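Local coordinates for protein lovastatin nonaketide synthase, polyketide synthase component (Aspergillus terreus, PDB 7CPX) that builds the nonaketide dihydromonacolin L from malonyl-CoA, using NADPH for reduction and S-adenosylmethionine for methylation, with its partner LovC, on the route to lovastatin, at residues L574-E579 / N882-F887. The protein carries 2 engineered substitutions. Numbering follows the deposited sequence.
Sequences LKNLIE and NDLDSF
D883 reaches across to the start of helix 575-578, where its OD2 accepts the backbone N-H of N576 at 2.8 Å, on the anti side of the carboxylate and 22° out of its plane. The backbone N atoms of L574 and K575 also lie close to it, at poor angles, and may still favour the charged carboxylate. In the other direction, N576 OD1 accepts a weak hydrogen bond from D883 N (3.4 Å, N-H...acceptor angle 169°), so each residue receives the other's backbone N-H. CG of N576 stands beside its own backbone N (chi1 -50°), which directs the amide at the start of helix 883-898. There it lies nearly parallel to the amide of N882, the N-cap residue, whose OD1 accepts from D885 N at 2.7 Å. Beyond the polar pair, L577 lays CG against D883 CB (3.5 Å), while its CD2 meets L884 CD1 and the two leucines run past one another in opposite directions. L884 CD2 rests on N576 CB at 3.4 Å. The contact joins the starts of two helices within the malonyl-CoA:ACP transacylase domain; L574 and F887 both pack onto helix 624-644, and I578 packs on V584 and V588 of helix 582-596.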
loop_
_atom_site.group_PDB
_atom_site.type_symbol
_atom_site.label_atom_id
_atom_site.label_comp_id
_atom_site.label_asym_id
_atom_site.label_seq_id
_atom_site.Cartn_x
_atom_site.Cartn_y
_atom_site.Cartn_z
ATOM N N LEU A 574 57.280 25.450 53.681
ATOM C CA LEU A 574 57.652 24.039 53.667
ATOM C C LEU A 574 57.273 23.313 54.949
ATOM O O LEU A 574 57.651 22.146 55.114
ATOM C CB LEU A 574 59.155 23.827 53.433
ATOM C CG LEU A 574 59.765 24.297 52.112
ATOM C CD1 LEU A 574 61.198 23.792 52.003
ATOM C CD2 LEU A 574 58.941 23.841 50.919
ATOM N N LYS A 575 56.540 23.950 55.864
ATOM C CA LYS A 575 56.198 23.289 57.118
ATOM C C LYS A 575 55.370 22.036 56.863
ATOM O O LYS A 575 55.598 20.989 57.480
ATOM C CB LYS A 575 55.451 24.257 58.035
ATOM C CG LYS A 575 54.114 24.734 57.490
ATOM C CD LYS A 575 53.479 25.765 58.406
ATOM C CE LYS A 575 52.091 26.157 57.926
ATOM N NZ LYS A 575 52.120 26.789 56.578
ATOM N N ASN A 576 54.400 22.125 55.951
ATOM C CA ASN A 576 53.575 20.964 55.641
ATOM C C ASN A 576 54.328 19.969 54.765
ATOM O O ASN A 576 54.215 18.753 54.961
ATOM C CB ASN A 576 52.283 21.411 54.962
ATOM C CG ASN A 576 51.587 22.528 55.712
ATOM O OD1 ASN A 576 51.380 23.617 55.176
ATOM N ND2 ASN A 576 51.224 22.264 56.962
ATOM N N LEU A 577 55.104 20.465 53.798
ATOM C CA LEU A 577 55.882 19.569 52.946
ATOM C C LEU A 577 56.888 18.769 53.762
ATOM O O LEU A 577 57.034 17.557 53.570
ATOM C CB LEU A 577 56.597 20.369 51.857
ATOM C CG LEU A 577 55.812 20.637 50.572
ATOM C CD1 LEU A 577 56.480 21.735 49.761
ATOM C CD2 LEU A 577 55.695 19.371 49.741
ATOM N N ILE A 578 57.592 19.433 54.679
ATOM C CA ILE A 578 58.591 18.747 55.489
ATOM C C ILE A 578 57.931 17.717 56.397
ATOM O O ILE A 578 58.435 16.600 56.561
ATOM C CB ILE A 578 59.412 19.770 56.293
ATOM C CG1 ILE A 578 60.258 20.617 55.338
ATOM C CG2 ILE A 578 60.280 19.059 57.326
ATOM C CD1 ILE A 578 60.936 21.804 55.989
ATOM N N GLU A 579 56.798 18.071 56.997
ATOM C CA GLU A 579 56.120 17.214 57.956
ATOM C C GLU A 579 55.131 16.257 57.303
ATOM O O GLU A 579 54.394 15.569 58.015
ATOM C CB GLU A 579 55.398 18.069 59.000
ATOM C CG GLU A 579 56.328 18.876 59.892
ATOM C CD GLU A 579 57.183 18.001 60.790
ATOM O OE1 GLU A 579 56.930 16.780 60.850
ATOM O OE2 GLU A 579 58.110 18.535 61.434
ATOM N N ASN A 882 48.694 26.092 52.062
ATOM C CA ASN A 882 49.279 24.794 52.371
ATOM C C ASN A 882 50.343 24.436 51.341
ATOM O O ASN A 882 50.139 24.601 50.135
ATOM C CB ASN A 882 48.190 23.723 52.407
ATOM C CG ASN A 882 48.744 22.338 52.662
ATOM O OD1 ASN A 882 49.282 21.698 51.758
ATOM N ND2 ASN A 882 48.613 21.864 53.895
ATOM N N ASP A 883 51.484 23.942 51.825
ATOM C CA ASP A 883 52.594 23.627 50.930
ATOM C C ASP A 883 52.222 22.504 49.969
ATOM O O ASP A 883 52.473 22.595 48.759
ATOM C CB ASP A 883 53.827 23.253 51.751
ATOM C CG ASP A 883 54.197 24.317 52.766
ATOM O OD1 ASP A 883 54.042 25.516 52.454
ATOM O OD2 ASP A 883 54.639 23.954 53.875
ATOM N N LEU A 884 51.620 21.430 50.489
ATOM C CA LEU A 884 51.188 20.343 49.619
ATOM C C LEU A 884 50.198 20.853 48.585
ATOM O O LEU A 884 50.302 20.533 47.396
ATOM C CB LEU A 884 50.555 19.210 50.433
ATOM C CG LEU A 884 51.344 18.552 51.567
ATOM C CD1 LEU A 884 52.843 18.671 51.352
ATOM C CD2 LEU A 884 50.933 19.134 52.907
ATOM N N ASP A 885 49.227 21.656 49.026
ATOM C CA ASP A 885 48.248 22.202 48.097
ATOM C C ASP A 885 48.915 23.110 47.074
ATOM O O ASP A 885 48.556 23.092 45.895
ATOM C CB ASP A 885 47.161 22.960 48.857
ATOM C CG ASP A 885 46.397 22.070 49.819
ATOM O OD1 ASP A 885 46.725 20.869 49.909
ATOM O OD2 ASP A 885 45.466 22.573 50.483
ATOM N N SER A 886 49.892 23.909 47.502
ATOM C CA SER A 886 50.567 24.809 46.570
ATOM C C SER A 886 51.288 24.027 45.476
ATOM O O SER A 886 51.132 24.312 44.281
ATOM C CB SER A 886 51.547 25.700 47.330
ATOM O OG SER A 886 50.891 26.421 48.358
ATOM N N PHE A 887 52.089 23.034 45.868
ATOM C CA PHE A 887 52.828 22.264 44.873
ATOM C C PHE A 887 51.885 21.452 43.991
ATOM O O PHE A 887 52.098 21.341 42.774
ATOM C CB PHE A 887 53.840 21.351 45.559
ATOM C CG PHE A 887 54.662 20.539 44.604
ATOM C CD1 PHE A 887 55.755 21.096 43.963
ATOM C CD2 PHE A 887 54.338 19.221 44.340
ATOM C CE1 PHE A 887 56.511 20.351 43.079
ATOM C CE2 PHE A 887 55.089 18.473 43.461
ATOM C CZ PHE A 887 56.177 19.037 42.828
#